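Local coordinates for protein alpha-glucosidase (Bacteroides thetaiotaomicron, PDB 5XFM) that hydrolyses beta-L-arabinopyranosides and alpha-galactosides, as a bifunctional calcium-containing enzyme of glycoside hydrolase family 97, at residues H341-R352 with E388-V397. The protein carries 1 engineered substitution. Numbering follows the deposited sequence.
Sequences HQRMKSLVEYAR and EMKWLQSLGV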
loop_
_atom_site.group_PDB
_atom_site.type_symbol
_atom_site.label_atom_id
_atom_site.label_comp_id
_atom_site.label_asym_id
_atom_site.label_seq_id
_atom_site.Cartn_x
_atom_site.Cartn_y
_atom_site.Cartn_z
ATOM N N HIS A 341 19.550 -22.426 -13.154
ATOM C CA HIS A 341 18.894 -23.160 -12.076
ATOM C C HIS A 341 19.885 -24.054 -11.345
ATOM O O HIS A 341 19.775 -24.254 -10.133
ATOM C CB HIS A 341 17.736 -24.013 -12.612
ATOM C CG HIS A 341 16.475 -23.243 -12.875
ATOM N ND1 HIS A 341 16.352 -22.356 -13.919
ATOM C CD2 HIS A 341 15.280 -23.249 -12.238
ATOM C CE1 HIS A 341 15.135 -21.836 -13.910
ATOM N NE2 HIS A 341 14.466 -22.361 -12.901
ATOM N N GLN A 342 20.846 -24.597 -12.090
ATOM C CA GLN A 342 21.779 -25.585 -11.550
ATOM C C GLN A 342 22.746 -24.995 -10.530
ATOM O O GLN A 342 22.931 -25.547 -9.452
ATOM C CB GLN A 342 22.592 -26.203 -12.684
ATOM C CG GLN A 342 21.808 -27.083 -13.621
ATOM C CD GLN A 342 22.135 -26.776 -15.065
ATOM O OE1 GLN A 342 22.673 -25.708 -15.377
ATOM N NE2 GLN A 342 21.792 -27.694 -15.960
ATOM N N ARG A 343 23.345 -23.856 -10.865
ATOM C CA ARG A 343 24.302 -23.211 -9.965
ATOM C C ARG A 343 23.599 -22.489 -8.830
ATOM O O ARG A 343 24.213 -22.175 -7.796
ATOM C CB ARG A 343 25.211 -22.232 -10.710
ATOM C CG ARG A 343 26.067 -22.863 -11.784
ATOM C CD ARG A 343 27.260 -21.976 -12.058
ATOM N NE ARG A 343 28.108 -21.935 -10.867
ATOM C CZ ARG A 343 29.093 -21.064 -10.663
ATOM N NH1 ARG A 343 29.351 -20.118 -11.557
ATOM N NH2 ARG A 343 29.806 -21.126 -9.545
ATOM N N MET A 344 22.317 -22.203 -9.039
ATOM C CA MET A 344 21.494 -21.594 -8.000
ATOM C C MET A 344 21.509 -22.428 -6.728
ATOM O O MET A 344 21.470 -21.879 -5.642
ATOM C CB MET A 344 20.056 -21.409 -8.481
ATOM C CG MET A 344 19.186 -20.622 -7.513
ATOM S SD MET A 344 19.940 -19.038 -7.055
ATOM C CE MET A 344 20.004 -18.207 -8.641
ATOM N N LYS A 345 21.594 -23.746 -6.869
ATOM C CA LYS A 345 21.632 -24.652 -5.720
ATOM C C LYS A 345 22.888 -24.463 -4.874
ATOM O O LYS A 345 22.837 -24.478 -3.638
ATOM C CB LYS A 345 21.536 -26.099 -6.201
ATOM C CG LYS A 345 21.958 -27.141 -5.181
ATOM C CD LYS A 345 21.642 -28.544 -5.680
ATOM C CE LYS A 345 22.408 -29.596 -4.896
ATOM N NZ LYS A 345 23.863 -29.530 -5.214
ATOM N N SER A 346 24.018 -24.277 -5.543
ATOM C CA SER A 346 25.271 -24.066 -4.833
ATOM C C SER A 346 25.297 -22.667 -4.235
ATOM O O SER A 346 25.883 -22.447 -3.177
ATOM C CB SER A 346 26.468 -24.291 -5.762
ATOM O OG SER A 346 26.538 -23.300 -6.771
ATOM N N LEU A 347 24.633 -21.728 -4.901
ATOM C CA LEU A 347 24.501 -20.377 -4.359
ATOM C C LEU A 347 23.647 -20.403 -3.085
ATOM O O LEU A 347 23.973 -19.751 -2.089
ATOM C CB LEU A 347 23.901 -19.434 -5.407
ATOM C CG LEU A 347 24.414 -17.992 -5.505
ATOM C CD1 LEU A 347 25.927 -17.890 -5.316
ATOM C CD2 LEU A 347 24.011 -17.386 -6.842
ATOM N N VAL A 348 22.564 -21.174 -3.117
ATOM C CA VAL A 348 21.686 -21.338 -1.956
ATOM C C VAL A 348 22.437 -21.997 -0.803
ATOM O O VAL A 348 22.321 -21.574 0.349
ATOM C CB VAL A 348 20.424 -22.170 -2.302
ATOM C CG1 VAL A 348 19.667 -22.564 -1.046
ATOM C CG2 VAL A 348 19.509 -21.407 -3.264
ATOM N N GLU A 349 23.190 -23.045 -1.116
ATOM C CA GLU A 349 24.004 -23.737 -0.118
ATOM C C GLU A 349 25.012 -22.779 0.529
ATOM O O GLU A 349 25.175 -22.744 1.755
ATOM C CB GLU A 349 24.708 -24.920 -0.764
ATOM C CG GLU A 349 23.780 -26.094 -0.983
ATOM C CD GLU A 349 24.391 -27.166 -1.858
ATOM O OE1 GLU A 349 25.252 -26.829 -2.703
ATOM O OE2 GLU A 349 23.987 -28.340 -1.717
ATOM N N TYR A 350 25.680 -21.999 -0.314
ATOM C CA TYR A 350 26.658 -21.024 0.145
ATOM C C TYR A 350 25.998 -20.008 1.079
ATOM O O TYR A 350 26.519 -19.713 2.155
ATOM C CB TYR A 350 27.299 -20.306 -1.046
ATOM C CG TYR A 350 28.329 -19.268 -0.654
ATOM C CD1 TYR A 350 29.633 -19.640 -0.340
ATOM C CD2 TYR A 350 27.992 -17.924 -0.570
ATOM C CE1 TYR A 350 30.578 -18.697 0.026
ATOM C CE2 TYR A 350 28.926 -16.976 -0.199
ATOM C CZ TYR A 350 30.220 -17.366 0.096
ATOM O OH TYR A 350 31.154 -16.426 0.464
ATOM N N ALA A 351 24.844 -19.486 0.667
ATOM C CA ALA A 351 24.084 -18.543 1.486
ATOM C C ALA A 351 23.677 -19.139 2.831
ATOM O O ALA A 351 23.751 -18.470 3.868
ATOM C CB ALA A 351 22.852 -18.062 0.733
ATOM N N ARG A 352 23.232 -20.394 2.810
ATOM C CA ARG A 352 22.808 -21.069 4.036
ATOM C C ARG A 352 23.976 -21.252 5.004
ATOM O O ARG A 352 23.815 -21.112 6.214
ATOM C CB ARG A 352 22.175 -22.428 3.725
ATOM C CG ARG A 352 21.821 -23.224 4.976
ATOM C CD ARG A 352 20.742 -24.275 4.734
ATOM N NE ARG A 352 19.543 -23.690 4.142
ATOM C CZ ARG A 352 19.099 -23.961 2.920
ATOM N NH1 ARG A 352 19.728 -24.851 2.166
ATOM N NH2 ARG A 352 18.000 -23.375 2.467
ATOM N N GLU A 388 7.883 -25.497 -10.660
ATOM C CA GLU A 388 8.880 -24.520 -10.263
ATOM C C GLU A 388 8.990 -24.421 -8.754
ATOM O O GLU A 388 10.083 -24.514 -8.205
ATOM C CB GLU A 388 8.541 -23.153 -10.854
ATOM C CG GLU A 388 9.652 -22.128 -10.735
ATOM C CD GLU A 388 10.805 -22.395 -11.681
ATOM O OE1 GLU A 388 10.609 -23.121 -12.681
ATOM O OE2 GLU A 388 11.907 -21.871 -11.425
ATOM N N MET A 389 7.843 -24.293 -8.091
ATOM C CA MET A 389 7.780 -24.074 -6.648
ATOM C C MET A 389 8.217 -25.306 -5.851
ATOM O O MET A 389 8.734 -25.189 -4.738
ATOM C CB MET A 389 6.363 -23.650 -6.247
ATOM C CG MET A 389 6.047 -22.184 -6.547
ATOM S SD MET A 389 4.326 -21.696 -6.219
ATOM C CE MET A 389 4.363 -19.987 -6.765
ATOM N N LYS A 390 7.977 -26.483 -6.416
ATOM C CA LYS A 390 8.531 -27.722 -5.882
ATOM C C LYS A 390 10.054 -27.656 -5.902
ATOM O O LYS A 390 10.715 -28.004 -4.912
ATOM C CB LYS A 390 8.043 -28.930 -6.689
ATOM C CG LYS A 390 8.537 -30.262 -6.156
ATOM C CD LYS A 390 7.376 -31.123 -5.678
ATOM C CE LYS A 390 7.794 -32.583 -5.495
ATOM N NZ LYS A 390 8.391 -33.182 -6.722
ATOM N N TRP A 391 10.607 -27.240 -7.042
ATOM C CA TRP A 391 12.060 -27.048 -7.126
ATOM C C TRP A 391 12.552 -26.041 -6.069
ATOM O O TRP A 391 13.502 -26.323 -5.324
ATOM C CB TRP A 391 12.472 -26.594 -8.530
ATOM C CG TRP A 391 13.934 -26.270 -8.673
ATOM C CD1 TRP A 391 14.968 -27.164 -8.739
ATOM C CD2 TRP A 391 14.525 -24.967 -8.794
ATOM N NE1 TRP A 391 16.165 -26.496 -8.880
ATOM C CE2 TRP A 391 15.920 -25.147 -8.920
ATOM C CE3 TRP A 391 14.013 -23.667 -8.807
ATOM C CZ2 TRP A 391 16.803 -24.076 -9.051
ATOM C CZ3 TRP A 391 14.889 -22.600 -8.936
ATOM C CH2 TRP A 391 16.269 -22.812 -9.056
ATOM N N LEU A 392 11.893 -24.883 -5.999
ATOM C CA LEU A 392 12.255 -23.840 -5.035
ATOM C C LEU A 392 12.291 -24.383 -3.621
ATOM O O LEU A 392 13.275 -24.188 -2.904
ATOM C CB LEU A 392 11.276 -22.653 -5.084
ATOM C CG LEU A 392 11.373 -21.517 -6.118
ATOM C CD1 LEU A 392 11.550 -22.013 -7.506
ATOM C CD2 LEU A 392 10.151 -20.630 -6.078
ATOM N N GLN A 393 11.228 -25.090 -3.242
ATOM C CA GLN A 393 11.101 -25.620 -1.896
ATOM C C GLN A 393 12.138 -26.689 -1.595
ATOM O O GLN A 393 12.701 -26.732 -0.499
ATOM C CB GLN A 393 9.709 -26.209 -1.694
ATOM C CG GLN A 393 9.414 -26.602 -0.268
ATOM C CD GLN A 393 8.043 -27.212 -0.127
ATOM O OE1 GLN A 393 7.505 -27.772 -1.083
ATOM N NE2 GLN A 393 7.458 -27.090 1.056
ATOM N N SER A 394 12.386 -27.551 -2.572
ATOM C CA SER A 394 13.425 -28.564 -2.438
ATOM C C SER A 394 14.797 -27.908 -2.225
ATOM O O SER A 394 15.645 -28.445 -1.509
ATOM C CB SER A 394 13.442 -29.478 -3.668
ATOM O OG SER A 394 14.095 -28.857 -4.761
ATOM N N LEU A 395 15.015 -26.746 -2.836
ATOM C CA LEU A 395 16.254 -26.012 -2.590
ATOM C C LEU A 395 16.246 -25.288 -1.250
ATOM O O LEU A 395 17.294 -25.031 -0.667
ATOM C CB LEU A 395 16.519 -25.002 -3.709
ATOM C CG LEU A 395 17.061 -25.550 -5.026
ATOM C CD1 LEU A 395 17.827 -24.460 -5.754
ATOM C CD2 LEU A 395 17.951 -26.756 -4.770
ATOM N N GLY A 396 15.063 -24.950 -0.756
ATOM C CA GLY A 396 14.980 -24.189 0.476
ATOM C C GLY A 396 14.959 -22.684 0.252
ATOM O O GLY A 396 15.268 -21.913 1.161
ATOM N N VAL A 397 14.619 -22.260 -0.962
ATOM C CA VAL A 397 14.402 -20.840 -1.228
ATOM C C VAL A 397 13.194 -20.428 -0.397
ATOM O O VAL A 397 12.237 -21.190 -0.275
ATOM C CB VAL A 397 14.169 -20.549 -2.735
ATOM C CG1 VAL A 397 13.871 -19.069 -2.970
ATOM C CG2 VAL A 397 15.381 -20.983 -3.560
#
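Trp-391 lies between His-341 and Leu-395, with one of them over each face of its indole. His-341 brings its CD2 corner over the benzo ring, 3.4 Å from Trp-391 CH2. The two ring planes are inclined at 49°, so this is neither a flat stack nor a T. On the opposite face sits Leu-395 CD1 of the same helix, offset toward the rim. CG of Trp-391 is anti to the backbone N (chi1 175°), which sends the indole across to His-341 and Met-344. There its CZ2 comes to 3.2 Å from His-341 O.

The next atom of the imidazole, His-341 NE2, donates to Glu-388 OE2 at 3.0 Å, although the position of OE2 is less certain. The carboxylate plane stands steeply to the ring plane. Glu-388 OE1 turns to a salt bridge with Arg-378, a charge pairing that would probably keep the glutamate ionised.

Leu-395 fills the middle of the interface. Its CD1 packs on the backbone of Lys-345, and its CD2 lies 3.9 Å from Lys-345 CB. Met-344 CG also meets the indole, at 4.0 Å from Trp-391 CH2. Further along, Val-348 CG2 touches Val-397 CG2 at 4.2 Å. Gly-396 has positive phi and is the C' residue of a Schellman motif closing helix 382-395. The guanidinium edge of Arg-352 faces this turn, with NH2 3.4 Å from Gly-396 O.

The helix segments run roughly parallel, at 33°. Met-344 and Val-348 also pack on strand 357-363, and Trp-391 touches Tyr-362 there. Neighbouring helices packed outside parallel strands in this way are characteristic of the (beta/alpha)8 TIM barrel, the catalytic fold of family 97.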